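PDB 2ZZR: unsaturated glucuronyl hydrolase from Streptococcus agalactiae, which hydrolyses unsaturated glycosaminoglycan disaccharides from chondroitin, hyaluronan and heparin, releasing the unsaturated uronic acid. Local coordinates for residues S20-K25 and Y331-H336; D303-A308 and E373-G378; A310-H315 and L386-K391. One frame throughout, in Å; residues are numbered along the deposited sequence.

Interaction 1: S20-K25 and Y331-H336; sequences SRLLTK and YKYAMH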
ATOM      1  N   SER A  20     -19.560 -16.507  -4.453  1.00 27.54           N
ATOM      2  CA  SER A  20     -18.990 -16.602  -3.109  1.00 27.19           C
ATOM      3  C   SER A  20     -19.902 -16.096  -1.999  1.00 26.60           C
ATOM      4  O   SER A  20     -20.820 -15.306  -2.238  1.00 26.68           O
ATOM      5  CB  SER A  20     -17.670 -15.841  -3.043  1.00 27.44           C
ATOM      6  OG  SER A  20     -16.708 -16.429  -3.900  1.00 28.69           O
ATOM      7  N   ARG A  21     -19.622 -16.552  -0.781  1.00 25.88           N
ATOM      8  CA  ARG A  21     -20.311 -16.080   0.416  1.00 25.27           C
ATOM      9  C   ARG A  21     -19.655 -14.794   0.890  1.00 24.25           C
ATOM     10  O   ARG A  21     -18.434 -14.736   1.045  1.00 23.79           O
ATOM     11  CB  ARG A  21     -20.218 -17.114   1.545  1.00 25.64           C
ATOM     12  CG  ARG A  21     -20.940 -18.429   1.298  1.00 27.92           C
ATOM     13  CD  ARG A  21     -20.314 -19.538   2.139  1.00 30.87           C
ATOM     14  NE  ARG A  21     -18.964 -19.840   1.659  1.00 32.91           N
ATOM     15  CZ  ARG A  21     -17.922 -20.128   2.436  1.00 33.96           C
ATOM     16  NH1 ARG A  21     -16.747 -20.378   1.879  1.00 33.90           N
ATOM     17  NH2 ARG A  21     -18.045 -20.160   3.760  1.00 34.69           N
ATOM     18  N   LEU A  22     -20.465 -13.767   1.135  1.00 23.06           N
ATOM     19  CA  LEU A  22     -19.958 -12.538   1.745  1.00 22.01           C
ATOM     20  C   LEU A  22     -19.482 -12.806   3.170  1.00 21.81           C
ATOM     21  O   LEU A  22     -20.074 -13.612   3.893  1.00 21.61           O
ATOM     22  CB  LEU A  22     -21.028 -11.437   1.738  1.00 21.70           C
ATOM     23  CG  LEU A  22     -21.539 -10.951   0.377  1.00 20.79           C
ATOM     24  CD1 LEU A  22     -22.715 -10.000   0.565  1.00 19.43           C
ATOM     25  CD2 LEU A  22     -20.436 -10.287  -0.441  1.00 20.20           C
ATOM     26  N   LEU A  23     -18.406 -12.131   3.564  1.00 21.33           N
ATOM     27  CA  LEU A  23     -17.866 -12.237   4.914  1.00 20.96           C
ATOM     28  C   LEU A  23     -18.828 -11.669   5.946  1.00 21.14           C
ATOM     29  O   LEU A  23     -19.358 -10.570   5.776  1.00 21.09           O
ATOM     30  CB  LEU A  23     -16.515 -11.525   5.015  1.00 20.91           C
ATOM     31  CG  LEU A  23     -15.299 -12.268   4.457  1.00 20.76           C
ATOM     32  CD1 LEU A  23     -14.141 -11.295   4.303  1.00 19.95           C
ATOM     33  CD2 LEU A  23     -14.909 -13.457   5.355  1.00 20.39           C
ATOM     34  N   THR A  24     -19.052 -12.429   7.014  1.00 20.94           N
ATOM     35  CA  THR A  24     -19.952 -11.997   8.074  1.00 21.00           C
ATOM     36  C   THR A  24     -19.209 -11.220   9.146  1.00 20.67           C
ATOM     37  O   THR A  24     -17.978 -11.274   9.238  1.00 20.66           O
ATOM     38  CB  THR A  24     -20.682 -13.186   8.731  1.00 21.08           C
ATOM     39  OG1 THR A  24     -19.737 -13.975   9.463  1.00 22.29           O
ATOM     40  CG2 THR A  24     -21.384 -14.044   7.682  1.00 21.62           C
ATOM     41  N   LYS A  25     -19.966 -10.502   9.968  1.00 20.33           N
ATOM     42  CA  LYS A  25     -19.393  -9.738  11.057  1.00 20.47           C
ATOM     43  C   LYS A  25     -18.565 -10.616  12.000  1.00 20.45           C
ATOM     44  O   LYS A  25     -17.457 -10.238  12.381  1.00 20.15           O
ATOM     45  CB  LYS A  25     -20.481  -8.981  11.821  1.00 20.58           C
ATOM     46  CG  LYS A  25     -19.936  -8.059  12.890  1.00 22.12           C
ATOM     47  CD  LYS A  25     -21.035  -7.325  13.622  1.00 24.61           C
ATOM     48  CE  LYS A  25     -20.457  -6.520  14.770  1.00 27.21           C
ATOM     49  NZ  LYS A  25     -21.517  -5.977  15.663  1.00 29.03           N
ATOM     50  N   TYR A 331     -16.857  -6.624  -8.256  1.00 13.97           N
ATOM     51  CA  TYR A 331     -15.772  -6.116  -7.404  1.00 13.50           C
ATOM     52  C   TYR A 331     -16.048  -6.350  -5.925  1.00 13.44           C
ATOM     53  O   TYR A 331     -15.153  -6.757  -5.182  1.00 13.59           O
ATOM     54  CB  TYR A 331     -15.502  -4.627  -7.646  1.00 13.19           C
ATOM     55  CG  TYR A 331     -14.888  -4.265  -8.986  1.00 13.59           C
ATOM     56  CD1 TYR A 331     -15.412  -3.216  -9.739  1.00 13.71           C
ATOM     57  CD2 TYR A 331     -13.774  -4.950  -9.489  1.00 13.29           C
ATOM     58  CE1 TYR A 331     -14.852  -2.848 -10.966  1.00 13.17           C
ATOM     59  CE2 TYR A 331     -13.205  -4.589 -10.726  1.00 13.44           C
ATOM     60  CZ  TYR A 331     -13.752  -3.543 -11.453  1.00 13.57           C
ATOM     61  OH  TYR A 331     -13.218  -3.176 -12.668  1.00 13.61           O
ATOM     62  N   LYS A 332     -17.283  -6.099  -5.493  1.00 13.60           N
ATOM     63  CA  LYS A 332     -17.652  -6.327  -4.096  1.00 13.60           C
ATOM     64  C   LYS A 332     -17.422  -7.787  -3.709  1.00 13.72           C
ATOM     65  O   LYS A 332     -16.819  -8.085  -2.676  1.00 13.56           O
ATOM     66  CB  LYS A 332     -19.112  -5.936  -3.836  1.00 13.33           C
ATOM     67  CG  LYS A 332     -19.573  -6.160  -2.398  1.00 14.20           C
ATOM     68  CD  LYS A 332     -21.084  -6.381  -2.345  1.00 15.06           C
ATOM     69  CE  LYS A 332     -21.541  -6.770  -0.944  1.00 16.60           C
ATOM     70  NZ  LYS A 332     -21.563  -5.603  -0.027  1.00 16.20           N
ATOM     71  N   TYR A 333     -17.907  -8.694  -4.547  1.00 14.09           N
ATOM     72  CA  TYR A 333     -17.758 -10.108  -4.269  1.00 14.72           C
ATOM     73  C   TYR A 333     -16.307 -10.549  -4.394  1.00 14.58           C
ATOM     74  O   TYR A 333     -15.854 -11.378  -3.612  1.00 14.97           O
ATOM     75  CB  TYR A 333     -18.708 -10.939  -5.134  1.00 15.58           C
ATOM     76  CG  TYR A 333     -20.079 -11.024  -4.512  1.00 16.50           C
ATOM     77  CD1 TYR A 333     -20.995  -9.972  -4.641  1.00 16.56           C
ATOM     78  CD2 TYR A 333     -20.447 -12.132  -3.751  1.00 17.70           C
ATOM     79  CE1 TYR A 333     -22.253 -10.037  -4.047  1.00 18.59           C
ATOM     80  CE2 TYR A 333     -21.703 -12.208  -3.152  1.00 18.33           C
ATOM     81  CZ  TYR A 333     -22.598 -11.157  -3.303  1.00 18.28           C
ATOM     82  OH  TYR A 333     -23.835 -11.232  -2.710  1.00 19.29           O
ATOM     83  N   ALA A 334     -15.581  -9.956  -5.337  1.00 14.73           N
ATOM     84  CA  ALA A 334     -14.149 -10.227  -5.504  1.00 14.17           C
ATOM     85  C   ALA A 334     -13.357  -9.901  -4.240  1.00 14.40           C
ATOM     86  O   ALA A 334     -12.573 -10.720  -3.777  1.00 14.55           O
ATOM     87  CB  ALA A 334     -13.583  -9.479  -6.707  1.00 14.33           C
ATOM     88  N   MET A 335     -13.566  -8.719  -3.666  1.00 14.24           N
ATOM     89  CA  MET A 335     -12.807  -8.354  -2.465  1.00 14.43           C
ATOM     90  C   MET A 335     -13.160  -9.229  -1.255  1.00 14.56           C
ATOM     91  O   MET A 335     -12.290  -9.548  -0.451  1.00 14.47           O
ATOM     92  CB  MET A 335     -12.909  -6.856  -2.151  1.00 14.48           C
ATOM     93  CG  MET A 335     -14.266  -6.380  -1.700  1.00 14.69           C
ATOM     94  SD  MET A 335     -14.181  -4.671  -1.156  1.00 14.46           S
ATOM     95  CE  MET A 335     -15.875  -4.499  -0.562  1.00 14.25           C
ATOM     96  N   HIS A 336     -14.425  -9.629  -1.145  1.00 15.10           N
ATOM     97  CA  HIS A 336     -14.851 -10.577  -0.111  1.00 15.74           C
ATOM     98  C   HIS A 336     -14.171 -11.943  -0.252  1.00 16.19           C
ATOM     99  O   HIS A 336     -13.716 -12.504   0.751  1.00 16.44           O
ATOM    100  CB  HIS A 336     -16.371 -10.745  -0.117  1.00 15.76           C
ATOM    101  CG  HIS A 336     -17.093  -9.737   0.720  1.00 15.78           C
ATOM    102  ND1 HIS A 336     -17.346  -8.452   0.293  1.00 17.30           N
ATOM    103  CD2 HIS A 336     -17.626  -9.831   1.961  1.00 15.87           C
ATOM    104  CE1 HIS A 336     -18.010  -7.799   1.232  1.00 14.78           C
ATOM    105  NE2 HIS A 336     -18.195  -8.616   2.252  1.00 17.83           N
TER

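Interaction 2: D303-A308 and E373-G378; sequences DTSATA and EGNIWG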
ATOM      1  N   ASP A 303       2.361 -13.915  -3.028  1.00 17.02           N
ATOM      2  CA  ASP A 303       2.606 -12.672  -2.324  1.00 16.17           C
ATOM      3  C   ASP A 303       1.279 -12.165  -1.782  1.00 16.13           C
ATOM      4  O   ASP A 303       0.557 -11.434  -2.465  1.00 15.93           O
ATOM      5  CB  ASP A 303       3.272 -11.605  -3.190  1.00 15.89           C
ATOM      6  CG  ASP A 303       3.517 -10.309  -2.418  1.00 15.06           C
ATOM      7  OD1 ASP A 303       3.618  -9.245  -3.055  1.00 14.03           O
ATOM      8  OD2 ASP A 303       3.579 -10.358  -1.166  1.00 15.17           O
ATOM      9  N   THR A 304       0.979 -12.558  -0.547  1.00 15.59           N
ATOM     10  CA  THR A 304      -0.268 -12.172   0.111  1.00 15.43           C
ATOM     11  C   THR A 304      -0.359 -10.660   0.310  1.00 14.94           C
ATOM     12  O   THR A 304      -1.464 -10.114   0.353  1.00 14.57           O
ATOM     13  CB  THR A 304      -0.431 -12.867   1.468  1.00 15.55           C
ATOM     14  OG1 THR A 304       0.747 -12.660   2.254  1.00 15.40           O
ATOM     15  CG2 THR A 304      -0.660 -14.361   1.284  1.00 16.09           C
ATOM     16  N   SER A 305       0.785  -9.980   0.425  1.00 14.36           N
ATOM     17  CA  SER A 305       0.766  -8.525   0.645  1.00 14.11           C
ATOM     18  C   SER A 305       0.157  -7.787  -0.547  1.00 14.24           C
ATOM     19  O   SER A 305      -0.480  -6.754  -0.372  1.00 13.87           O
ATOM     20  CB  SER A 305       2.152  -7.962   0.993  1.00 14.27           C
ATOM     21  OG  SER A 305       3.019  -7.910  -0.133  1.00 13.65           O
ATOM     22  N   ALA A 306       0.352  -8.332  -1.749  1.00 13.82           N
ATOM     23  CA  ALA A 306      -0.229  -7.753  -2.964  1.00 14.07           C
ATOM     24  C   ALA A 306      -1.746  -7.878  -2.918  1.00 13.88           C
ATOM     25  O   ALA A 306      -2.471  -6.944  -3.264  1.00 14.29           O
ATOM     26  CB  ALA A 306       0.324  -8.446  -4.203  1.00 14.00           C
ATOM     27  N   THR A 307      -2.220  -9.035  -2.466  1.00 13.58           N
ATOM     28  CA  THR A 307      -3.650  -9.300  -2.379  1.00 13.25           C
ATOM     29  C   THR A 307      -4.307  -8.449  -1.276  1.00 13.00           C
ATOM     30  O   THR A 307      -5.382  -7.874  -1.496  1.00 12.88           O
ATOM     31  CB  THR A 307      -3.916 -10.822  -2.235  1.00 13.18           C
ATOM     32  OG1 THR A 307      -3.466 -11.479  -3.432  1.00 13.74           O
ATOM     33  CG2 THR A 307      -5.406 -11.112  -2.059  1.00 13.75           C
ATOM     34  N   ALA A 308      -3.650  -8.331  -0.121  1.00 12.46           N
ATOM     35  CA  ALA A 308      -4.157  -7.471   0.955  1.00 12.38           C
ATOM     36  C   ALA A 308      -4.307  -6.018   0.489  1.00 12.37           C
ATOM     37  O   ALA A 308      -5.336  -5.379   0.731  1.00 11.96           O
ATOM     38  CB  ALA A 308      -3.256  -7.539   2.171  1.00 12.64           C
ATOM     39  N   GLU A 373       7.741 -15.203   3.184  1.00 19.94           N
ATOM     40  CA  GLU A 373       7.852 -14.724   4.548  1.00 19.05           C
ATOM     41  C   GLU A 373       6.719 -13.737   4.799  1.00 18.66           C
ATOM     42  O   GLU A 373       6.185 -13.151   3.860  1.00 18.52           O
ATOM     43  CB  GLU A 373       9.182 -13.998   4.741  1.00 19.07           C
ATOM     44  CG  GLU A 373      10.425 -14.871   4.565  1.00 19.24           C
ATOM     45  CD  GLU A 373      10.728 -15.736   5.781  1.00 21.06           C
ATOM     46  OE1 GLU A 373      11.682 -16.541   5.699  1.00 21.52           O
ATOM     47  OE2 GLU A 373      10.032 -15.607   6.815  1.00 19.35           O
ATOM     48  N   GLY A 374       6.360 -13.547   6.064  1.00 17.95           N
ATOM     49  CA  GLY A 374       5.500 -12.435   6.428  1.00 17.18           C
ATOM     50  C   GLY A 374       6.237 -11.127   6.192  1.00 16.71           C
ATOM     51  O   GLY A 374       7.475 -11.077   6.221  1.00 16.73           O
ATOM     52  N   ASN A 375       5.486 -10.065   5.933  1.00 15.85           N
ATOM     53  CA  ASN A 375       6.080  -8.735   5.865  1.00 15.32           C
ATOM     54  C   ASN A 375       5.149  -7.704   6.492  1.00 15.16           C
ATOM     55  O   ASN A 375       3.939  -7.941   6.623  1.00 14.91           O
ATOM     56  CB  ASN A 375       6.546  -8.361   4.444  1.00 15.30           C
ATOM     57  CG  ASN A 375       5.439  -8.460   3.399  1.00 15.52           C
ATOM     58  OD1 ASN A 375       5.567  -9.166   2.393  1.00 16.55           O
ATOM     59  ND2 ASN A 375       4.360  -7.736   3.622  1.00 14.51           N
ATOM     60  N   ILE A 376       5.721  -6.585   6.912  1.00 14.70           N
ATOM     61  CA  ILE A 376       4.985  -5.665   7.778  1.00 14.14           C
ATOM     62  C   ILE A 376       3.918  -4.851   7.036  1.00 14.09           C
ATOM     63  O   ILE A 376       2.885  -4.511   7.620  1.00 13.49           O
ATOM     64  CB  ILE A 376       5.933  -4.786   8.641  1.00 14.28           C
ATOM     65  CG1 ILE A 376       5.171  -4.080   9.777  1.00 14.61           C
ATOM     66  CG2 ILE A 376       6.742  -3.805   7.773  1.00 13.63           C
ATOM     67  CD1 ILE A 376       4.427  -5.046  10.722  1.00 14.35           C
ATOM     68  N   TRP A 377       4.152  -4.553   5.757  1.00 13.71           N
ATOM     69  CA  TRP A 377       3.110  -3.865   4.970  1.00 13.30           C
ATOM     70  C   TRP A 377       1.940  -4.806   4.648  1.00 13.34           C
ATOM     71  O   TRP A 377       0.781  -4.389   4.646  1.00 12.87           O
ATOM     72  CB  TRP A 377       3.683  -3.209   3.698  1.00 13.27           C
ATOM     73  CG  TRP A 377       4.355  -4.178   2.785  1.00 13.02           C
ATOM     74  CD1 TRP A 377       3.803  -4.819   1.712  1.00 12.98           C
ATOM     75  CD2 TRP A 377       5.713  -4.626   2.869  1.00 13.23           C
ATOM     76  NE1 TRP A 377       4.739  -5.647   1.122  1.00 13.65           N
ATOM     77  CE2 TRP A 377       5.919  -5.542   1.813  1.00 13.27           C
ATOM     78  CE3 TRP A 377       6.777  -4.342   3.739  1.00 13.97           C
ATOM     79  CZ2 TRP A 377       7.147  -6.178   1.600  1.00 13.71           C
ATOM     80  CZ3 TRP A 377       7.996  -4.976   3.528  1.00 13.40           C
ATOM     81  CH2 TRP A 377       8.165  -5.887   2.472  1.00 13.21           C
ATOM     82  N   GLY A 378       2.245  -6.078   4.395  1.00 12.78           N
ATOM     83  CA  GLY A 378       1.211  -7.096   4.206  1.00 12.89           C
ATOM     84  C   GLY A 378       0.372  -7.252   5.461  1.00 13.07           C
ATOM     85  O   GLY A 378      -0.856  -7.330   5.386  1.00 12.80           O
TER

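Interaction 3: A310-H315 and L386-K391; sequences AVCGIH and LIRFYK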
ATOM      1  N   ALA A 310      -4.577  -4.921  -2.661  1.00 11.61           N
ATOM      2  CA  ALA A 310      -5.648  -4.862  -3.664  1.00 11.86           C
ATOM      3  C   ALA A 310      -7.043  -4.854  -3.030  1.00 11.84           C
ATOM      4  O   ALA A 310      -7.949  -4.164  -3.514  1.00 11.47           O
ATOM      5  CB  ALA A 310      -5.520  -6.010  -4.670  1.00 11.93           C
ATOM      6  N   VAL A 311      -7.214  -5.616  -1.950  1.00 11.79           N
ATOM      7  CA  VAL A 311      -8.493  -5.617  -1.233  1.00 11.73           C
ATOM      8  C   VAL A 311      -8.817  -4.204  -0.734  1.00 11.56           C
ATOM      9  O   VAL A 311      -9.935  -3.718  -0.940  1.00 11.59           O
ATOM     10  CB  VAL A 311      -8.537  -6.659  -0.084  1.00 11.87           C
ATOM     11  CG1 VAL A 311      -9.740  -6.393   0.839  1.00 11.57           C
ATOM     12  CG2 VAL A 311      -8.619  -8.081  -0.651  1.00 12.04           C
ATOM     13  N   CYS A 312      -7.849  -3.547  -0.094  1.00 11.45           N
ATOM     14  CA  CYS A 312      -8.037  -2.163   0.382  1.00 11.37           C
ATOM     15  C   CYS A 312      -8.411  -1.225  -0.763  1.00 11.44           C
ATOM     16  O   CYS A 312      -9.318  -0.389  -0.617  1.00 10.94           O
ATOM     17  CB  CYS A 312      -6.785  -1.650   1.101  1.00 11.50           C
ATOM     18  SG  CYS A 312      -6.417  -2.546   2.621  1.00 12.41           S
ATOM     19  N   GLY A 313      -7.724  -1.381  -1.898  1.00 11.48           N
ATOM     20  CA  GLY A 313      -7.972  -0.553  -3.085  1.00 11.43           C
ATOM     21  C   GLY A 313      -9.371  -0.730  -3.650  1.00 11.42           C
ATOM     22  O   GLY A 313     -10.042   0.247  -3.993  1.00 11.55           O
ATOM     23  N   ILE A 314      -9.810  -1.976  -3.755  1.00 10.92           N
ATOM     24  CA  ILE A 314     -11.147  -2.275  -4.265  1.00 11.10           C
ATOM     25  C   ILE A 314     -12.196  -1.708  -3.294  1.00 10.81           C
ATOM     26  O   ILE A 314     -13.159  -1.055  -3.714  1.00 10.79           O
ATOM     27  CB  ILE A 314     -11.345  -3.800  -4.489  1.00 11.11           C
ATOM     28  CG1 ILE A 314     -10.418  -4.302  -5.610  1.00 11.03           C
ATOM     29  CG2 ILE A 314     -12.808  -4.118  -4.833  1.00 11.20           C
ATOM     30  CD1 ILE A 314     -10.338  -5.821  -5.699  1.00 11.80           C
ATOM     31  N   HIS A 315     -11.989  -1.938  -1.998  1.00 10.78           N
ATOM     32  CA  HIS A 315     -12.898  -1.417  -0.977  1.00 10.84           C
ATOM     33  C   HIS A 315     -13.042   0.101  -1.093  1.00 10.99           C
ATOM     34  O   HIS A 315     -14.160   0.638  -1.071  1.00 10.39           O
ATOM     35  CB  HIS A 315     -12.412  -1.806   0.426  1.00 11.19           C
ATOM     36  CG  HIS A 315     -13.321  -1.338   1.522  1.00 11.06           C
ATOM     37  ND1 HIS A 315     -14.339  -2.114   2.031  1.00 14.09           N
ATOM     38  CD2 HIS A 315     -13.368  -0.165   2.191  1.00  9.20           C
ATOM     39  CE1 HIS A 315     -14.975  -1.435   2.972  1.00 11.58           C
ATOM     40  NE2 HIS A 315     -14.406  -0.249   3.086  1.00 14.21           N
ATOM     41  N   LEU A 386      -9.437  -5.675   7.146  1.00 12.31           N
ATOM     42  CA  LEU A 386     -10.345  -6.174   8.174  1.00 12.69           C
ATOM     43  C   LEU A 386     -11.129  -5.033   8.819  1.00 12.46           C
ATOM     44  O   LEU A 386     -12.371  -5.106   8.931  1.00 13.31           O
ATOM     45  CB  LEU A 386      -9.572  -6.970   9.226  1.00 12.50           C
ATOM     46  CG  LEU A 386      -9.010  -8.313   8.746  1.00 13.20           C
ATOM     47  CD1 LEU A 386      -8.187  -8.953   9.881  1.00 13.23           C
ATOM     48  CD2 LEU A 386     -10.115  -9.252   8.269  1.00 13.93           C
ATOM     49  N   ILE A 387     -10.408  -3.982   9.216  1.00 12.20           N
ATOM     50  CA  ILE A 387     -11.007  -2.801   9.850  1.00 12.28           C
ATOM     51  C   ILE A 387     -11.935  -2.050   8.877  1.00 12.08           C
ATOM     52  O   ILE A 387     -13.020  -1.608   9.269  1.00 11.64           O
ATOM     53  CB  ILE A 387      -9.921  -1.858  10.468  1.00 12.35           C
ATOM     54  CG1 ILE A 387      -9.197  -2.543  11.645  1.00 12.35           C
ATOM     55  CG2 ILE A 387     -10.507  -0.490  10.892  1.00 12.49           C
ATOM     56  CD1 ILE A 387     -10.080  -2.906  12.860  1.00 13.59           C
ATOM     57  N   ARG A 388     -11.519  -1.934   7.613  1.00 11.98           N
ATOM     58  CA  ARG A 388     -12.382  -1.372   6.564  1.00 11.66           C
ATOM     59  C   ARG A 388     -13.738  -2.077   6.492  1.00 12.25           C
ATOM     60  O   ARG A 388     -14.781  -1.422   6.396  1.00 12.01           O
ATOM     61  CB  ARG A 388     -11.701  -1.447   5.193  1.00 11.84           C
ATOM     62  CG  ARG A 388     -10.753  -0.284   4.896  1.00 11.56           C
ATOM     63  CD  ARG A 388     -10.007  -0.539   3.583  1.00 11.13           C
ATOM     64  NE  ARG A 388      -9.250   0.638   3.154  1.00 10.51           N
ATOM     65  CZ  ARG A 388      -9.771   1.663   2.479  1.00 11.22           C
ATOM     66  NH1 ARG A 388     -11.058   1.660   2.133  1.00 10.19           N
ATOM     67  NH2 ARG A 388      -9.007   2.696   2.148  1.00  9.95           N
ATOM     68  N   PHE A 389     -13.720  -3.408   6.526  1.00 12.64           N
ATOM     69  CA  PHE A 389     -14.946  -4.201   6.403  1.00 13.29           C
ATOM     70  C   PHE A 389     -15.819  -4.073   7.644  1.00 14.19           C
ATOM     71  O   PHE A 389     -17.055  -4.105   7.555  1.00 14.26           O
ATOM     72  CB  PHE A 389     -14.597  -5.672   6.180  1.00 13.11           C
ATOM     73  CG  PHE A 389     -14.412  -6.047   4.744  1.00 13.05           C
ATOM     74  CD1 PHE A 389     -13.523  -5.348   3.926  1.00 12.65           C
ATOM     75  CD2 PHE A 389     -15.103  -7.129   4.211  1.00 13.05           C
ATOM     76  CE1 PHE A 389     -13.340  -5.716   2.595  1.00 13.02           C
ATOM     77  CE2 PHE A 389     -14.927  -7.503   2.884  1.00 13.96           C
ATOM     78  CZ  PHE A 389     -14.045  -6.795   2.075  1.00 13.47           C
ATOM     79  N   TYR A 390     -15.158  -3.928   8.788  1.00 14.54           N
ATOM     80  CA  TYR A 390     -15.801  -4.010  10.098  1.00 15.58           C
ATOM     81  C   TYR A 390     -16.476  -2.720  10.559  1.00 15.61           C
ATOM     82  O   TYR A 390     -17.504  -2.751  11.250  1.00 15.54           O
ATOM     83  CB  TYR A 390     -14.773  -4.451  11.139  1.00 16.34           C
ATOM     84  CG  TYR A 390     -15.388  -4.838  12.461  1.00 17.65           C
ATOM     85  CD1 TYR A 390     -16.058  -6.054  12.606  1.00 18.85           C
ATOM     86  CD2 TYR A 390     -15.299  -3.993  13.560  1.00 19.14           C
ATOM     87  CE1 TYR A 390     -16.624  -6.420  13.823  1.00 20.08           C
ATOM     88  CE2 TYR A 390     -15.871  -4.344  14.785  1.00 19.73           C
ATOM     89  CZ  TYR A 390     -16.527  -5.556  14.901  1.00 19.74           C
ATOM     90  OH  TYR A 390     -17.078  -5.911  16.109  1.00 21.14           O
ATOM     91  N   LYS A 391     -15.890  -1.584  10.205  1.00 15.32           N
ATOM     92  CA  LYS A 391     -16.422  -0.307  10.650  1.00 15.63           C
ATOM     93  C   LYS A 391     -16.436   0.675   9.495  1.00 14.90           C
ATOM     94  O   LYS A 391     -15.999   0.344   8.394  1.00 14.98           O
ATOM     95  CB  LYS A 391     -15.596   0.243  11.820  1.00 15.86           C
ATOM     96  CG  LYS A 391     -14.162   0.627  11.478  1.00 16.22           C
ATOM     97  CD  LYS A 391     -13.403   1.147  12.694  1.00 17.61           C
ATOM     98  CE  LYS A 391     -13.832   2.568  13.052  1.00 20.41           C
ATOM     99  NZ  LYS A 391     -13.026   3.121  14.174  1.00 22.48           N
TER
HETATM  100  O   HOH W   1     -14.687   1.439   6.014  1.00 14.27           O

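Interaction 1: S20-K25 and Y331-H336
L22 drives one methyl between the rings of Y333 and H336, pinning the loop that precedes helix 25-46 onto helix 328-346, an outer-layer element of the (α/α)6 barrel of family 88 glycoside hydrolases. The two rings sit three residues apart on the helix and border the same groove, which a branched aliphatic chain suits. L22 CG lies anti to the carbonyl carbon, beside its N (chi1 -62°), which carries both methyls over to the rings. CD2 stands above the centre of the imidazole, 3.6 Å from the H336 ring centroid, and also lies over a face of the phenol, 3.7 Å from the Y333 ring centroid but displaced toward the rim; both are CH-pi contacts. The other branch, CD1, reaches the phenol end, 3.7 Å from Y333 OH. The aliphatic part of K332 closes the groove, its CE lying 3.7 Å from L22 CD2 where the two chains meet almost perpendicularly. S20 O lies at the edge of the phenol, near its plane, 3.3 Å from Y333 CE2, while S20 OG bonds to T337. L23 turns the other way, toward L339 and F389, passing H336 with CB 3.7 Å from CD2 of the imidazole. A bond within the helix helps to fix the rotation of the imidazole: H336 ND1 donates to K332 O at 3.0 Å from above the carbonyl plane, opposite the face used by H336 N.

Interaction 2: D303-A308 and E373-G378
S305 and G378 bring their backbones to a CA-CA distance of only 3.9 Å, close to the start of helices 304-318 and 376-390. Glycine suits the place because, having no side chain, it lets S305 CB rest 3.5 Å from G378 CA. One turn further along helix 304-318, the small A308 continues the close fit, with CB 4.0 Å from G378 O. D303 and N375 are the N-cap residues of the two helices. S305 OG sits between its own N and carbonyl carbon (chi1 74°), and from there it faces both D303 and the indole of W377. It donates to D303 OD2 at 2.7 Å, meeting the carboxylate on its syn side, and accepts a weak bond from W377 NE1 at 3.1 Å, bent to 132°. The same OD2 also receives a weak capping bond from S305 N, so it grips both the hydroxyl and, weakly, the backbone N of S305, and it accepts from V362 N as well. The N375 side chain lies beside S305 CB and over one face of the indole, and the W377 ring meets W68 and, edge-to-face, Y363. The other carboxylate oxygen, D303 OD1, makes a salt bridge to R246, a probable substrate-binding residue. The contact, at helix N-termini of the (α/α)6 barrel, is consistent with a buried second shell to the probable substrate site, through R246.

Interaction 3: A310-H315 and L386-K391
H315 and R388 meet because H315 holds CG trans to its backbone N (chi1 -178°), swinging the imidazole across to helix 376-390, while R388 places CG beside its own N and then stretches out to NE. The arginine stem therefore runs across one face of the imidazole: R388 CB lies 3.7 Å from the H315 ring centroid, a CH-pi contact. Beyond it the guanidinium is turned 74° from the ring and presents its own face to the helix backbone, with C312 O 3.7 Å from R388 CZ, while its edge, through NH1, meets H315 CD2 in the guanidinium plane. Such a buried cation needs anions, and E384 and E316 form salt bridges to NE and NH1, while NH2 bonds to Y253. A water donates to R388 O at 2.9 Å and is weakly bonded to H315 NE2. F389 lies beside H315, nearly parallel but so offset that the rings hardly overlap, centroids 5.5 Å apart, and its CE1 also packs 4.1 Å from V311 CG1. The helix axes run in nearly the same direction, 30° apart at 10.4 Å, as expected for neighbouring inner helices of an (α/α)6 barrel.

Overall arrangement
From the N terminus, the loop at 20-25 meets helix 328-346 some three hundred residues later: interaction 1 closes the longest loop, spanning most of the barrel. Before that helix in the chain comes helix 304-318, which supplies the first halves of interactions 2 and 3; their second halves follow on helix 376-390. All three contacts therefore cross one another along the chain. Interactions 2 and 3 join the same two helices, one at their starts near the probable substrate-binding residues, the other further along. Interactions 1 and 3 touch directly, with M335 packed on H315 and H336 on F389, linking the N-terminal loop and outer helix to the inner pair.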